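Local coordinates for protein ORF59 (Human herpesvirus 8, PDB 3HSL) that acts as the accessory subunit of the viral DNA polymerase in lytic replication, raising its processivity, probably as a sliding clamp that keeps it on the template, at residues S55-A60 and L257-R262; I206-L211 and S215-F220. One frame throughout, in Å; residues are numbered along the deposited sequence.

Contact 1 (S55-A60 and L257-R262); sequences SSVGTA and LIAALR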
ATOM      1  N   SER A  55      -1.381  -5.667 -17.986  1.00 20.75           N
ATOM      2  CA  SER A  55      -2.511  -5.806 -17.079  1.00 21.24           C
ATOM      3  C   SER A  55      -3.762  -5.476 -17.852  1.00 21.59           C
ATOM      4  O   SER A  55      -3.737  -4.654 -18.762  1.00 21.78           O
ATOM      5  CB  SER A  55      -2.418  -4.879 -15.863  1.00 21.58           C
ATOM      6  OG  SER A  55      -2.573  -3.518 -16.231  1.00 22.69           O
ATOM      7  N   SER A  56      -4.861  -6.122 -17.490  1.00 22.00           N
ATOM      8  CA  SER A  56      -6.128  -5.865 -18.140  1.00 22.50           C
ATOM      9  C   SER A  56      -6.577  -4.454 -17.768  1.00 22.48           C
ATOM     10  O   SER A  56      -6.094  -3.881 -16.792  1.00 22.79           O
ATOM     11  CB  SER A  56      -7.156  -6.892 -17.698  1.00 22.38           C
ATOM     12  OG  SER A  56      -7.224  -6.856 -16.301  1.00 23.79           O
ATOM     13  N   VAL A  57      -7.494  -3.895 -18.545  1.00 22.13           N
ATOM     14  CA  VAL A  57      -7.984  -2.549 -18.292  1.00 21.95           C
ATOM     15  C   VAL A  57      -9.461  -2.572 -18.612  1.00 22.06           C
ATOM     16  O   VAL A  57      -9.858  -2.630 -19.783  1.00 22.00           O
ATOM     17  CB  VAL A  57      -7.249  -1.501 -19.172  1.00 21.73           C
ATOM     18  CG1 VAL A  57      -7.749  -0.136 -18.899  1.00 21.99           C
ATOM     19  CG2 VAL A  57      -5.793  -1.517 -18.895  1.00 21.39           C
ATOM     20  N   GLY A  58     -10.280  -2.528 -17.571  1.00 22.23           N
ATOM     21  CA  GLY A  58     -11.718  -2.574 -17.766  1.00 22.72           C
ATOM     22  C   GLY A  58     -12.087  -3.960 -18.249  1.00 23.00           C
ATOM     23  O   GLY A  58     -11.327  -4.906 -18.053  1.00 22.83           O
ATOM     24  N   THR A  59     -13.243  -4.098 -18.885  1.00 23.49           N
ATOM     25  CA  THR A  59     -13.657  -5.427 -19.331  1.00 23.98           C
ATOM     26  C   THR A  59     -12.837  -6.072 -20.469  1.00 23.58           C
ATOM     27  O   THR A  59     -12.545  -7.266 -20.393  1.00 24.55           O
ATOM     28  CB  THR A  59     -15.176  -5.519 -19.601  1.00 24.56           C
ATOM     29  OG1 THR A  59     -15.544  -4.581 -20.617  1.00 25.80           O
ATOM     30  CG2 THR A  59     -15.973  -5.225 -18.315  1.00 25.48           C
ATOM     31  N   ALA A  60     -12.461  -5.324 -21.505  1.00 22.10           N
ATOM     32  CA  ALA A  60     -11.701  -5.938 -22.604  1.00 20.49           C
ATOM     33  C   ALA A  60     -10.588  -5.067 -23.182  1.00 19.20           C
ATOM     34  O   ALA A  60     -10.631  -4.634 -24.337  1.00 19.19           O
ATOM     35  CB  ALA A  60     -12.653  -6.422 -23.705  1.00 20.55           C
ATOM     36  N   LEU A 257     -12.056   2.051 -22.896  1.00 23.01           N
ATOM     37  CA  LEU A 257     -11.724   3.224 -23.684  1.00 22.27           C
ATOM     38  C   LEU A 257     -11.337   4.404 -22.805  1.00 21.85           C
ATOM     39  O   LEU A 257     -10.313   5.025 -23.045  1.00 21.61           O
ATOM     40  CB  LEU A 257     -12.850   3.567 -24.667  1.00 22.26           C
ATOM     41  CG  LEU A 257     -12.667   4.751 -25.633  1.00 22.31           C
ATOM     42  CD1 LEU A 257     -11.374   4.665 -26.442  1.00 22.88           C
ATOM     43  CD2 LEU A 257     -13.846   4.865 -26.568  1.00 21.39           C
ATOM     44  N   ILE A 258     -12.158   4.702 -21.798  1.00 21.70           N
ATOM     45  CA  ILE A 258     -11.904   5.792 -20.860  1.00 21.69           C
ATOM     46  C   ILE A 258     -10.495   5.605 -20.257  1.00 21.48           C
ATOM     47  O   ILE A 258      -9.613   6.441 -20.424  1.00 21.36           O
ATOM     48  CB  ILE A 258     -12.922   5.781 -19.680  1.00 22.03           C
ATOM     49  CG1 ILE A 258     -14.400   5.748 -20.142  1.00 23.22           C
ATOM     50  CG2 ILE A 258     -12.662   6.957 -18.719  1.00 21.68           C
ATOM     51  CD1 ILE A 258     -14.948   7.025 -20.764  1.00 23.09           C
ATOM     52  N   ALA A 259     -10.298   4.496 -19.555  1.00 21.27           N
ATOM     53  CA  ALA A 259      -9.023   4.188 -18.928  1.00 21.08           C
ATOM     54  C   ALA A 259      -7.877   4.229 -19.946  1.00 21.14           C
ATOM     55  O   ALA A 259      -6.806   4.776 -19.677  1.00 20.75           O
ATOM     56  CB  ALA A 259      -9.101   2.831 -18.277  1.00 20.84           C
ATOM     57  N   ALA A 260      -8.105   3.647 -21.120  1.00 21.05           N
ATOM     58  CA  ALA A 260      -7.080   3.635 -22.136  1.00 20.79           C
ATOM     59  C   ALA A 260      -6.650   5.074 -22.414  1.00 21.06           C
ATOM     60  O   ALA A 260      -5.467   5.389 -22.298  1.00 21.68           O
ATOM     61  CB  ALA A 260      -7.560   2.946 -23.377  1.00 20.43           C
ATOM     62  N   LEU A 261      -7.603   5.936 -22.770  1.00 20.85           N
ATOM     63  CA  LEU A 261      -7.319   7.345 -23.061  1.00 20.70           C
ATOM     64  C   LEU A 261      -6.750   8.128 -21.885  1.00 21.94           C
ATOM     65  O   LEU A 261      -6.051   9.116 -22.072  1.00 22.53           O
ATOM     66  CB  LEU A 261      -8.569   8.056 -23.552  1.00 19.76           C
ATOM     67  CG  LEU A 261      -9.195   7.662 -24.887  1.00 18.53           C
ATOM     68  CD1 LEU A 261     -10.495   8.428 -25.025  1.00 16.97           C
ATOM     69  CD2 LEU A 261      -8.260   7.896 -26.099  1.00 16.03           C
ATOM     70  N   ARG A 262      -7.052   7.687 -20.674  1.00 22.85           N
ATOM     71  CA  ARG A 262      -6.587   8.360 -19.489  1.00 23.69           C
ATOM     72  C   ARG A 262      -5.180   7.895 -19.116  1.00 23.87           C
ATOM     73  O   ARG A 262      -4.366   8.693 -18.663  1.00 23.97           O
ATOM     74  CB  ARG A 262      -7.656   8.214 -18.406  1.00 24.66           C
ATOM     75  CG  ARG A 262      -7.398   8.915 -17.078  1.00 30.35           C
ATOM     76  CD  ARG A 262      -8.751   9.534 -16.573  1.00 34.23           C
ATOM     77  NE  ARG A 262      -9.851   8.598 -16.308  1.00 36.60           N
ATOM     78  CZ  ARG A 262     -10.326   8.298 -15.093  1.00 38.21           C
ATOM     79  NH1 ARG A 262      -9.812   8.858 -13.990  1.00 37.28           N
ATOM     80  NH2 ARG A 262     -11.330   7.431 -14.984  1.00 38.60           N
TER
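Val57 and Ala259 meet methyl to methyl where the loop after strand 49-56 passes the side of helix 254-263. Their CA atoms are 6.8 Å apart, and both CA-CB bonds are directed across the gap. The valine brings one branch only. With CG1 anti to the backbone N (chi1 -180°), its CB-CG1 bond runs almost straight at Ala259 CB, and CG1 and CB lie 3.3 Å apart. The alanine methyl meets it at a slant, its own CA-CB bond being tilted from that line. CG2, the other branch of Val57, is turned off to one side, 5.5 Å from Ala259 CB. Beyond the methyl, CG1 also comes within 4.4 Å of Ala260 N, so the valine rests on the helix surface between two successive residues.

The residue types fit these places. Alanine, with a single methyl, keeps this flank of the helix slim enough for the loop to come close, while a beta-branched valine offers a short methyl arm and suits the extended backbone at 57. Gly58 follows with a positive phi of 69°, a conformation glycine adopts easily, and the chain turns there toward Thr59. Ala260 points to one side of the loop and packs instead on Val300 and Leu302 of strand 296-302. Just before the helical segment, Ser256 OG is hydrogen-bonded to both Val57 O and Ala60 N, and Thr59 OG1 to Ser253 OG.

Across the two segments themselves there is no hydrogen bond or charge pair, and they bury just 76 Å² together. The contact is therefore a small apolar, non-directional touch, whereas directional bonds to the loop come from outside the two segments, among them those of Ser256 and Ser253.

Contact 2 (I206-L211 and S215-F220); sequences IVTFSL and SKIIDF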
ATOM      1  N   ILE A 206     -13.751  11.815 -41.103  1.00 16.25           N
ATOM      2  CA  ILE A 206     -14.441  11.826 -39.814  1.00 16.28           C
ATOM      3  C   ILE A 206     -14.486  10.520 -39.029  1.00 16.45           C
ATOM      4  O   ILE A 206     -14.679   9.441 -39.594  1.00 17.03           O
ATOM      5  CB  ILE A 206     -15.917  12.266 -40.023  1.00 16.45           C
ATOM      6  CG1 ILE A 206     -15.991  13.664 -40.629  1.00 16.27           C
ATOM      7  CG2 ILE A 206     -16.688  12.248 -38.725  1.00 16.85           C
ATOM      8  CD1 ILE A 206     -17.391  14.119 -40.852  1.00 16.68           C
ATOM      9  N   VAL A 207     -14.309  10.649 -37.716  1.00 16.05           N
ATOM     10  CA  VAL A 207     -14.348   9.547 -36.772  1.00 15.85           C
ATOM     11  C   VAL A 207     -15.500   9.810 -35.842  1.00 15.58           C
ATOM     12  O   VAL A 207     -15.597  10.908 -35.284  1.00 15.68           O
ATOM     13  CB  VAL A 207     -13.113   9.546 -35.914  1.00 16.41           C
ATOM     14  CG1 VAL A 207     -13.224   8.486 -34.800  1.00 16.75           C
ATOM     15  CG2 VAL A 207     -11.904   9.315 -36.800  1.00 18.32           C
ATOM     16  N   THR A 208     -16.381   8.832 -35.654  1.00 15.08           N
ATOM     17  CA  THR A 208     -17.501   9.100 -34.769  1.00 14.70           C
ATOM     18  C   THR A 208     -17.577   8.088 -33.621  1.00 14.50           C
ATOM     19  O   THR A 208     -17.351   6.895 -33.808  1.00 14.03           O
ATOM     20  CB  THR A 208     -18.854   9.197 -35.540  1.00 14.29           C
ATOM     21  OG1 THR A 208     -19.599   7.988 -35.467  1.00 14.70           O
ATOM     22  CG2 THR A 208     -18.647   9.625 -36.974  1.00 14.11           C
ATOM     23  N   PHE A 209     -17.895   8.590 -32.432  1.00 14.63           N
ATOM     24  CA  PHE A 209     -18.026   7.756 -31.236  1.00 14.46           C
ATOM     25  C   PHE A 209     -19.518   7.630 -31.008  1.00 14.74           C
ATOM     26  O   PHE A 209     -20.211   8.623 -30.831  1.00 14.91           O
ATOM     27  CB  PHE A 209     -17.254   8.365 -30.063  1.00 14.01           C
ATOM     28  CG  PHE A 209     -15.753   8.410 -30.287  1.00 13.75           C
ATOM     29  CD1 PHE A 209     -14.917   7.426 -29.737  1.00 14.33           C
ATOM     30  CD2 PHE A 209     -15.169   9.426 -31.047  1.00 14.35           C
ATOM     31  CE1 PHE A 209     -13.516   7.452 -29.937  1.00 13.63           C
ATOM     32  CE2 PHE A 209     -13.771   9.469 -31.259  1.00 14.80           C
ATOM     33  CZ  PHE A 209     -12.942   8.476 -30.702  1.00 14.30           C
ATOM     34  N   SER A 210     -20.001   6.396 -31.024  1.00 15.57           N
ATOM     35  CA  SER A 210     -21.423   6.108 -30.885  1.00 17.08           C
ATOM     36  C   SER A 210     -21.722   5.173 -29.741  1.00 18.01           C
ATOM     37  O   SER A 210     -21.156   4.072 -29.629  1.00 17.81           O
ATOM     38  CB  SER A 210     -21.979   5.525 -32.192  1.00 17.14           C
ATOM     39  OG  SER A 210     -23.341   5.178 -32.037  1.00 16.85           O
ATOM     40  N   LEU A 211     -22.631   5.618 -28.889  1.00 19.37           N
ATOM     41  CA  LEU A 211     -22.946   4.846 -27.716  1.00 21.10           C
ATOM     42  C   LEU A 211     -24.396   5.082 -27.292  1.00 21.74           C
ATOM     43  O   LEU A 211     -24.900   6.209 -27.356  1.00 21.71           O
ATOM     44  CB  LEU A 211     -21.965   5.313 -26.643  1.00 21.55           C
ATOM     45  CG  LEU A 211     -21.629   4.556 -25.378  1.00 22.95           C
ATOM     46  CD1 LEU A 211     -20.652   5.446 -24.662  1.00 24.85           C
ATOM     47  CD2 LEU A 211     -22.833   4.311 -24.517  1.00 24.35           C
ATOM     48  N   SER A 215     -24.042  10.381 -30.217  1.00 23.89           N
ATOM     49  CA  SER A 215     -22.785  10.269 -30.938  1.00 24.62           C
ATOM     50  C   SER A 215     -21.906  11.487 -30.840  1.00 25.17           C
ATOM     51  O   SER A 215     -22.387  12.595 -30.569  1.00 25.58           O
ATOM     52  CB  SER A 215     -23.078  10.110 -32.427  1.00 24.73           C
ATOM     53  OG  SER A 215     -23.941   9.021 -32.675  1.00 26.92           O
ATOM     54  N   LYS A 216     -20.610  11.293 -31.058  1.00 25.10           N
ATOM     55  CA  LYS A 216     -19.730  12.438 -31.094  1.00 25.27           C
ATOM     56  C   LYS A 216     -18.992  12.350 -32.421  1.00 24.90           C
ATOM     57  O   LYS A 216     -18.403  11.321 -32.752  1.00 24.90           O
ATOM     58  CB  LYS A 216     -18.760  12.529 -29.928  1.00 25.63           C
ATOM     59  CG  LYS A 216     -18.169  13.929 -29.859  1.00 27.07           C
ATOM     60  CD  LYS A 216     -17.197  14.125 -28.724  1.00 29.72           C
ATOM     61  CE  LYS A 216     -16.962  15.627 -28.433  1.00 31.09           C
ATOM     62  NZ  LYS A 216     -16.465  16.473 -29.569  1.00 32.69           N
ATOM     63  N   ILE A 217     -19.040  13.443 -33.167  1.00 24.41           N
ATOM     64  CA  ILE A 217     -18.403  13.551 -34.466  1.00 24.34           C
ATOM     65  C   ILE A 217     -17.123  14.396 -34.396  1.00 24.00           C
ATOM     66  O   ILE A 217     -17.129  15.496 -33.850  1.00 24.48           O
ATOM     67  CB  ILE A 217     -19.344  14.285 -35.471  1.00 24.54           C
ATOM     68  CG1 ILE A 217     -20.771  13.712 -35.471  1.00 25.47           C
ATOM     69  CG2 ILE A 217     -18.742  14.320 -36.869  1.00 23.93           C
ATOM     70  CD1 ILE A 217     -20.889  12.290 -35.977  1.00 26.47           C
ATOM     71  N   ILE A 218     -16.031  13.885 -34.948  1.00 23.41           N
ATOM     72  CA  ILE A 218     -14.775  14.621 -34.989  1.00 23.13           C
ATOM     73  C   ILE A 218     -14.176  14.533 -36.391  1.00 23.20           C
ATOM     74  O   ILE A 218     -14.029  13.439 -36.940  1.00 23.44           O
ATOM     75  CB  ILE A 218     -13.743  14.063 -33.997  1.00 23.10           C
ATOM     76  CG1 ILE A 218     -14.272  14.135 -32.558  1.00 22.90           C
ATOM     77  CG2 ILE A 218     -12.421  14.818 -34.142  1.00 22.70           C
ATOM     78  CD1 ILE A 218     -13.358  13.514 -31.534  1.00 22.21           C
ATOM     79  N   ASP A 219     -13.830  15.670 -36.981  1.00 22.99           N
ATOM     80  CA  ASP A 219     -13.208  15.624 -38.298  1.00 22.82           C
ATOM     81  C   ASP A 219     -11.699  15.819 -38.157  1.00 22.37           C
ATOM     82  O   ASP A 219     -11.231  16.371 -37.163  1.00 22.45           O
ATOM     83  CB  ASP A 219     -13.848  16.596 -39.302  1.00 22.97           C
ATOM     84  CG  ASP A 219     -13.779  18.043 -38.863  1.00 23.45           C
ATOM     85  OD1 ASP A 219     -13.448  18.313 -37.693  1.00 23.78           O
ATOM     86  OD2 ASP A 219     -14.065  18.921 -39.708  1.00 24.07           O
ATOM     87  N   PHE A 220     -10.940  15.364 -39.148  1.00 21.87           N
ATOM     88  CA  PHE A 220      -9.482  15.487 -39.113  1.00 21.44           C
ATOM     89  C   PHE A 220      -8.884  15.783 -40.486  1.00 21.69           C
ATOM     90  O   PHE A 220      -9.512  15.529 -41.513  1.00 21.52           O
ATOM     91  CB  PHE A 220      -8.855  14.207 -38.528  1.00 20.81           C
ATOM     92  CG  PHE A 220      -9.206  12.952 -39.285  1.00 19.14           C
ATOM     93  CD1 PHE A 220      -8.455  12.551 -40.389  1.00 18.54           C
ATOM     94  CD2 PHE A 220     -10.288  12.169 -38.895  1.00 17.54           C
ATOM     95  CE1 PHE A 220      -8.778  11.394 -41.090  1.00 17.32           C
ATOM     96  CE2 PHE A 220     -10.611  11.028 -39.579  1.00 16.32           C
ATOM     97  CZ  PHE A 220      -9.856  10.635 -40.682  1.00 16.73           C
TER
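Phe209 and Ile218 lie on the inward face of the hairpin, where Phe209 CE2 comes within 4.1 Å of Ile218 CD1. Phe209 CG and Ile218 CG1 both stand anti to their own carbonyl carbon (chi1 -65° and -60°), and ring and methyl meet at a slant. At the far end, beyond the strand, the ring of Phe220 turns back to cross Val207 at about a right angle, Val207 CG2 lying 3.5 Å from Phe220 CE2. Large apolar residues suit this buried side: Phe209 also packs on Leu181 of helix 175-186, and Val207 and Phe220 on Leu171. Lys216 shares the face, but its chain leads away from the partner strand and touches Phe180 and Trp184 of helix 175-186, a place that suits a long aliphatic chain.

Between the faces, the backbones pair through four hydrogen bonds. Val207 N donates to Ile218 O at 2.9 Å and 169°, and Val207 O receives Ile218 N in return. Phe209 and Lys216 bond reciprocally too, each N-H lying in the plane of the carbonyl it meets, with Phe209 N 2.8 Å from Lys216 O.

On the outer face the contacts become mixed. Ile206 CG2 touches Ile217 CG2 at 3.5 Å, and Ile217 CD1 lies 3.6 Å from Thr208 CG2, the threonine presenting its methyl to a neighbour pointing the same way. The pair nearest the turn is polar: Ser210 OG and Ser215 OG are 3.9 Å apart, too far for a hydrogen bond; small polar residues suit this more open end.

Alternating hydrogen-bonded and non-hydrogen-bonded pairs, an apolar face against a helix and a more polar outer one make this a classic amphipathic antiparallel beta hairpin, here within a fold of the DNA clamp superfamily.

Overall arrangement
The centres of the two contacts are about 19 Å apart, on the same side of the chain's centre, with contact 1 centred about 11 Å and contact 2 about 25 Å from the chain's centre. Along the sequence, 55-60 comes first, then the two hairpin strands, then 257-262: contact 1 joins distant parts of the chain, contact 2 close neighbours. Helix 175-186 is common to both surroundings, taking Phe209 on Leu181 and Leu257 on Leu185. The contacts also meet directly, Leu257 CD2 lying 4.2 Å from Phe209 CD1. Helices 175-186 and 254-263 thus link the hairpin to the region of the clamp-like fold where the loop after strand 49-56 packs.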